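Local coordinates for uncharacterized protein (PDB 3T8K) that is of unknown function but has an ankyrin-repeat fold of stacked alpha-hairpins, which in relatives commonly serves to bind other proteins, at residues Tyr43-Asn48 with Tyr55-Phe60; Leu138-Ser143 with Glu174-Lys179. All blocks are in the same frame, centred on the assembly; numbering follows the deposited sequence.

How the interactions relate
Both contacts join neighbouring helices of the elongated stack of alpha-hairpins, and they lie on opposite sides of the chain's centre. Their centres are about 28 Å apart and their nearest atoms about 11 Å, so they do not touch. Interaction 1 comes first along the chain and closes before interaction 2 opens; it joins helices 41-45 and 51-63, whereas interaction 2 ties the end of helix 129-140 to helix 167-180 near the C-terminus. Helix 90-102 lies between them and meets both: Leu46 and Ser58 touch it from one side, Leu138 and Gln142 from the other. That is consistent with a stack in which each layer packs on the next.

Interaction 1. Residues Tyr43-Asn48 with Tyr55-Phe60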
loop_
_atom_site.group_PDB
_atom_site.type_symbol
_atom_site.label_atom_id
_atom_site.label_comp_id
_atom_site.label_asym_id
_atom_site.label_seq_id
_atom_site.Cartn_x
_atom_site.Cartn_y
_atom_site.Cartn_z
ATOM N N TYR A 43 -6.881 4.760 -11.012
ATOM C CA TYR A 43 -6.215 3.758 -10.189
ATOM C C TYR A 43 -4.868 4.283 -9.681
ATOM O O TYR A 43 -4.538 4.120 -8.511
ATOM C CB TYR A 43 -6.045 2.433 -10.938
ATOM C CG TYR A 43 -5.858 1.255 -10.000
ATOM C CD1 TYR A 43 -6.915 0.404 -9.704
ATOM C CD2 TYR A 43 -4.638 1.017 -9.394
ATOM C CE1 TYR A 43 -6.753 -0.671 -8.829
ATOM C CE2 TYR A 43 -4.463 -0.057 -8.521
ATOM C CZ TYR A 43 -5.522 -0.892 -8.242
ATOM O OH TYR A 43 -5.352 -1.951 -7.368
ATOM N N ASP A 44 -4.098 4.927 -10.559
ATOM C CA ASP A 44 -2.831 5.553 -10.163
ATOM C C ASP A 44 -3.033 6.692 -9.162
ATOM O O ASP A 44 -2.308 6.806 -8.166
ATOM C CB ASP A 44 -2.098 6.105 -11.390
ATOM C CG ASP A 44 -1.732 5.024 -12.397
ATOM O OD1 ASP A 44 -1.608 3.847 -12.003
ATOM O OD2 ASP A 44 -1.563 5.358 -13.588
ATOM N N VAL A 45 -4.011 7.551 -9.434
ATOM C CA VAL A 45 -4.319 8.648 -8.526
ATOM C C VAL A 45 -4.572 8.161 -7.097
ATOM O O VAL A 45 -4.078 8.740 -6.128
ATOM C CB VAL A 45 -5.561 9.404 -8.984
ATOM C CG1 VAL A 45 -5.899 10.516 -8.007
ATOM C CG2 VAL A 45 -5.331 9.985 -10.386
ATOM N N LEU A 46 -5.361 7.105 -6.969
ATOM C CA LEU A 46 -5.765 6.642 -5.651
ATOM C C LEU A 46 -4.577 6.137 -4.843
ATOM O O LEU A 46 -4.662 5.987 -3.617
ATOM C CB LEU A 46 -6.843 5.569 -5.776
ATOM C CG LEU A 46 -8.151 6.159 -6.299
ATOM C CD1 LEU A 46 -9.097 5.060 -6.764
ATOM C CD2 LEU A 46 -8.798 7.053 -5.247
ATOM N N ARG A 47 -3.466 5.899 -5.527
ATOM C CA ARG A 47 -2.262 5.406 -4.872
ATOM C C ARG A 47 -1.349 6.528 -4.402
ATOM O O ARG A 47 -0.328 6.286 -3.751
ATOM C CB ARG A 47 -1.527 4.415 -5.777
ATOM C CG ARG A 47 -2.308 3.122 -5.953
ATOM C CD ARG A 47 -1.597 2.129 -6.841
ATOM N NE ARG A 47 -1.722 2.493 -8.249
ATOM C CZ ARG A 47 -1.295 1.741 -9.260
ATOM N NH1 ARG A 47 -0.712 0.572 -9.023
ATOM N NH2 ARG A 47 -1.456 2.157 -10.511
ATOM N N ASN A 48 -1.728 7.763 -4.713
ATOM C CA ASN A 48 -1.007 8.923 -4.202
ATOM C C ASN A 48 -1.090 8.977 -2.668
ATOM O O ASN A 48 -2.183 9.060 -2.093
ATOM C CB ASN A 48 -1.577 10.202 -4.821
ATOM C CG ASN A 48 -0.615 11.370 -4.758
ATOM O OD1 ASN A 48 -0.010 11.643 -3.718
ATOM N ND2 ASN A 48 -0.476 12.082 -5.880
ATOM N N TYR A 55 -7.283 13.558 -3.409
ATOM C CA TYR A 55 -8.652 14.031 -3.514
ATOM C C TYR A 55 -8.825 15.046 -4.647
ATOM O O TYR A 55 -9.699 14.879 -5.495
ATOM C CB TYR A 55 -9.118 14.618 -2.177
ATOM C CG TYR A 55 -10.546 15.116 -2.193
ATOM C CD1 TYR A 55 -11.606 14.245 -1.971
ATOM C CD2 TYR A 55 -10.834 16.457 -2.426
ATOM C CE1 TYR A 55 -12.916 14.693 -1.983
ATOM C CE2 TYR A 55 -12.142 16.915 -2.439
ATOM C CZ TYR A 55 -13.177 16.028 -2.217
ATOM O OH TYR A 55 -14.480 16.476 -2.226
ATOM N N LYS A 56 -7.993 16.088 -4.663
ATOM C CA LYS A 56 -8.123 17.148 -5.667
ATOM C C LYS A 56 -7.961 16.609 -7.091
ATOM O O LYS A 56 -8.733 16.956 -7.988
ATOM C CB LYS A 56 -7.111 18.269 -5.412
ATOM C CG LYS A 56 -7.447 19.153 -4.225
ATOM C CD LYS A 56 -6.341 20.161 -3.959
ATOM C CE LYS A 56 -6.696 21.075 -2.793
ATOM N NZ LYS A 56 -5.635 22.097 -2.553
ATOM N N ILE A 57 -6.954 15.763 -7.296
ATOM C CA ILE A 57 -6.731 15.168 -8.614
ATOM C C ILE A 57 -7.873 14.228 -8.983
ATOM O O ILE A 57 -8.285 14.157 -10.142
ATOM C CB ILE A 57 -5.395 14.389 -8.668
ATOM C CG1 ILE A 57 -4.228 15.326 -8.351
ATOM C CG2 ILE A 57 -5.217 13.713 -10.021
ATOM C CD1 ILE A 57 -2.897 14.621 -8.161
ATOM N N SER A 58 -8.379 13.488 -7.993
ATOM C CA SER A 58 -9.467 12.557 -8.259
ATOM C C SER A 58 -10.709 13.303 -8.711
ATOM O O SER A 58 -11.344 12.930 -9.699
ATOM C CB SER A 58 -9.797 11.716 -7.020
ATOM O OG SER A 58 -8.851 10.679 -6.842
HETATM N N MSE A 59 -11.059 14.349 -7.967
HETATM C CA MSE A 59 -12.230 15.160 -8.292
HETATM C C MSE A 59 -12.094 15.842 -9.644
HETATM O O MSE A 59 -13.062 15.953 -10.396
HETATM C CB MSE A 59 -12.477 16.196 -7.203
HETATM C CG MSE A 59 -12.794 15.580 -5.853
HETATM SE SE MSE A 59 -14.536 14.669 -5.800
HETATM C CE MSE A 59 -14.236 13.160 -6.983
ATOM N N PHE A 60 -10.888 16.301 -9.949
ATOM C CA PHE A 60 -10.638 16.940 -11.233
ATOM C C PHE A 60 -10.922 15.966 -12.376
ATOM O O PHE A 60 -11.657 16.290 -13.310
ATOM C CB PHE A 60 -9.201 17.451 -11.297
ATOM C CG PHE A 60 -8.798 17.972 -12.658
ATOM C CD1 PHE A 60 -8.972 19.307 -12.982
ATOM C CD2 PHE A 60 -8.252 17.124 -13.603
ATOM C CE1 PHE A 60 -8.600 19.794 -14.232
ATOM C CE2 PHE A 60 -7.876 17.599 -14.857
ATOM C CZ PHE A 60 -8.054 18.939 -15.171
#
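Asn48 ND2 is held by two backbone carbonyls, Ala14 O and Gly17 O, while OD1 of the same amide takes the N-H of Asn50; the side-chain amide is thereby fixed in its rotation, and ND2 rests 4.2 Å from Ile57 CD1. Next to this polar corner the contact is apolar. Val45 reaches across with both methyls: CG2 lies 3.7 Å from Ile57 CG2, and CG1, anti to the backbone N (chi1 178°), comes down between that methyl and the Ser58 hydroxyl. The approach of Val45 CG1 to Ser58 OG, 3.2 Å, is tight. The hydroxyl is not left wanting, since it is hydrogen-bonded to Arg54 O one turn back in its own helix, which lets it sit among the methyls; Leu46 CD2 adds a looser touch, 4.0 Å from Ser58 OG. From Val45 to Asn48 the chain makes a type I turn, Asn48 N bonding to Val45 O at 2.9 Å. Beyond the pair, Ile57 packs on Tyr19 and Phe22 of helix 19-28, and Leu46 on Phe100 of helix 90-102. Two antiparallel helices, joined by a short connection and packed through Val45 against Ile57 and Ser58, form the helical hairpin characteristic of the ankyrin-repeat fold.

Interaction 2. Residues Leu138-Ser143 with Glu174-Lys179; sequences LIFSQS and EDYIKK
Phe140 and Tyr176 mark the closest approach of the two backbones, with 6.8 Å between their CA atoms. The first segment is extended at Gln142 and Ser143, whereas 174-179 is helical throughout. The contact thus joins helix 129-140 and the loop after it to helix 167-180, successive layers of the stack of alpha-hairpins. Tyr176 bridges the gap. With CG anti to the backbone N (chi1 -175°), its ring is carried out from its helix to the loop, and the hydroxyl OH gives its proton to Gln142 O at 2.6 Å. This short bond lies in the carbonyl plane on a lone pair, with a C=O...OH angle of 142°. Tyr176 OH is also hydrogen-bonded to Leu145 N, so it serves two peptide groups of the loop. Farther in, Phe140 O meets the ring at its edge, 3.3 Å from Tyr176 CE1, and the two aromatic side chains touch through Phe140 CD1 and Tyr176 CD1 at 3.9 Å. Met172 and Met173 pack against Phe140 as well. A phenylalanine in place of Tyr176 would probably leave Gln142 O and Leu145 N without the hydroxyl they share, and the loop less firmly held. Lys179 adds a wetter link: two waters each donate to Phe140 O, at 3.0 and 2.9 Å, and each accepts from Lys179 NZ. Gln142 also folds back so that NE2 bonds to Leu138 O at 3.2 Å, with an N-H...O angle of 162°. Three carbonyls of the first segment, Leu138 O, Phe140 O and Gln142 O, thus receive the Gln142 amide, two waters held by Lys179, and the phenol, and the tyrosine hydroxyl probably helps hold the loop in place.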
loop_
_atom_site.group_PDB
_atom_site.type_symbol
_atom_site.label_atom_id
_atom_site.label_comp_id
_atom_site.label_asym_id
_atom_site.label_seq_id
_atom_site.Cartn_x
_atom_site.Cartn_y
_atom_site.Cartn_z
ATOM N N LEU A 138 -22.988 3.880 3.204
ATOM C CA LEU A 138 -22.819 3.793 1.759
ATOM C C LEU A 138 -22.634 2.339 1.361
ATOM O O LEU A 138 -23.317 1.826 0.475
ATOM C CB LEU A 138 -21.602 4.610 1.305
ATOM C CG LEU A 138 -21.747 6.130 1.272
ATOM C CD1 LEU A 138 -20.400 6.789 0.980
ATOM C CD2 LEU A 138 -22.791 6.540 0.234
ATOM N N ILE A 139 -21.702 1.671 2.030
ATOM C CA ILE A 139 -21.382 0.295 1.694
ATOM C C ILE A 139 -22.550 -0.670 1.915
ATOM O O ILE A 139 -22.902 -1.435 1.020
ATOM C CB ILE A 139 -20.129 -0.182 2.449
ATOM C CG1 ILE A 139 -18.920 0.668 2.033
ATOM C CG2 ILE A 139 -19.871 -1.652 2.173
ATOM C CD1 ILE A 139 -17.654 0.346 2.805
ATOM N N PHE A 140 -23.165 -0.626 3.094
ATOM C CA PHE A 140 -24.215 -1.588 3.415
ATOM C C PHE A 140 -25.557 -1.308 2.739
ATOM O O PHE A 140 -26.471 -2.122 2.844
ATOM C CB PHE A 140 -24.371 -1.741 4.935
ATOM C CG PHE A 140 -23.156 -2.334 5.598
ATOM C CD1 PHE A 140 -22.769 -3.638 5.318
ATOM C CD2 PHE A 140 -22.386 -1.584 6.470
ATOM C CE1 PHE A 140 -21.648 -4.187 5.910
ATOM C CE2 PHE A 140 -21.261 -2.128 7.064
ATOM C CZ PHE A 140 -20.895 -3.433 6.786
ATOM N N SER A 141 -25.657 -0.178 2.033
ATOM C CA SER A 141 -26.839 0.143 1.232
ATOM C C SER A 141 -26.797 -0.536 -0.140
ATOM O O SER A 141 -27.760 -0.475 -0.909
ATOM C CB SER A 141 -26.952 1.657 1.029
ATOM O OG SER A 141 -27.237 2.315 2.250
ATOM N N GLN A 142 -25.671 -1.156 -0.459
ATOM C CA GLN A 142 -25.524 -1.838 -1.737
ATOM C C GLN A 142 -25.873 -3.321 -1.607
ATOM O O GLN A 142 -25.359 -4.018 -0.731
ATOM C CB GLN A 142 -24.096 -1.678 -2.263
ATOM C CG GLN A 142 -23.587 -0.244 -2.238
ATOM C CD GLN A 142 -24.496 0.717 -2.982
ATOM O OE1 GLN A 142 -24.931 0.440 -4.097
ATOM N NE2 GLN A 142 -24.798 1.851 -2.360
ATOM N N SER A 143 -26.740 -3.791 -2.497
ATOM C CA SER A 143 -27.089 -5.201 -2.578
ATOM C C SER A 143 -25.920 -5.998 -3.124
ATOM O O SER A 143 -25.180 -5.511 -3.977
ATOM C CB SER A 143 -28.295 -5.375 -3.505
ATOM O OG SER A 143 -28.605 -6.744 -3.705
ATOM N N GLU A 174 -24.088 -7.951 10.602
ATOM C CA GLU A 174 -25.069 -8.935 11.038
ATOM C C GLU A 174 -26.464 -8.528 10.556
ATOM O O GLU A 174 -27.260 -9.377 10.138
ATOM C CB GLU A 174 -25.021 -9.124 12.564
ATOM C CG GLU A 174 -23.811 -9.928 13.029
ATOM C CD GLU A 174 -23.566 -9.813 14.521
ATOM O OE1 GLU A 174 -24.345 -9.116 15.207
ATOM O OE2 GLU A 174 -22.590 -10.421 15.009
ATOM N N ASP A 175 -26.755 -7.232 10.598
ATOM C CA ASP A 175 -28.055 -6.743 10.136
ATOM C C ASP A 175 -28.221 -6.988 8.635
ATOM O O ASP A 175 -29.310 -7.320 8.160
ATOM C CB ASP A 175 -28.222 -5.242 10.413
ATOM C CG ASP A 175 -28.459 -4.922 11.885
ATOM O OD1 ASP A 175 -28.676 -5.850 12.706
ATOM O OD2 ASP A 175 -28.437 -3.715 12.214
ATOM N N TYR A 176 -27.134 -6.796 7.891
ATOM C CA TYR A 176 -27.147 -6.944 6.433
ATOM C C TYR A 176 -27.398 -8.409 6.091
ATOM O O TYR A 176 -28.207 -8.738 5.227
ATOM C CB TYR A 176 -25.801 -6.492 5.863
ATOM C CG TYR A 176 -25.695 -6.484 4.351
ATOM C CD1 TYR A 176 -25.892 -5.313 3.633
ATOM C CD2 TYR A 176 -25.374 -7.639 3.649
ATOM C CE1 TYR A 176 -25.783 -5.290 2.252
ATOM C CE2 TYR A 176 -25.264 -7.634 2.269
ATOM C CZ TYR A 176 -25.473 -6.449 1.574
ATOM O OH TYR A 176 -25.367 -6.412 0.197
ATOM N N ILE A 177 -26.687 -9.286 6.785
ATOM C CA ILE A 177 -26.857 -10.719 6.592
ATOM C C ILE A 177 -28.287 -11.195 6.897
ATOM O O ILE A 177 -28.822 -12.049 6.194
ATOM C CB ILE A 177 -25.808 -11.507 7.408
ATOM C CG1 ILE A 177 -24.438 -11.364 6.733
ATOM C CG2 ILE A 177 -26.207 -12.969 7.542
ATOM C CD1 ILE A 177 -23.264 -11.571 7.656
ATOM N N LYS A 178 -28.907 -10.631 7.927
ATOM C CA LYS A 178 -30.265 -11.029 8.288
ATOM C C LYS A 178 -31.259 -10.446 7.290
ATOM O O LYS A 178 -32.226 -11.097 6.908
ATOM C CB LYS A 178 -30.604 -10.581 9.713
ATOM C CG LYS A 178 -31.964 -11.061 10.231
ATOM C CD LYS A 178 -32.141 -10.655 11.686
ATOM C CE LYS A 178 -33.598 -10.770 12.138
ATOM N NZ LYS A 178 -34.101 -12.164 12.062
ATOM N N LYS A 179 -31.019 -9.211 6.868
ATOM C CA LYS A 179 -31.891 -8.583 5.886
ATOM C C LYS A 179 -31.941 -9.425 4.613
ATOM O O LYS A 179 -33.020 -9.797 4.143
ATOM C CB LYS A 179 -31.409 -7.161 5.583
ATOM C CG LYS A 179 -32.073 -6.498 4.360
ATOM C CD LYS A 179 -31.557 -5.076 4.161
ATOM C CE LYS A 179 -32.223 -4.386 2.958
ATOM N NZ LYS A 179 -31.819 -2.953 2.878
HETATM O O HOH W 1 -29.099 -2.456 4.228
HETATM O O HOH W 2 -28.934 -2.953 1.553
#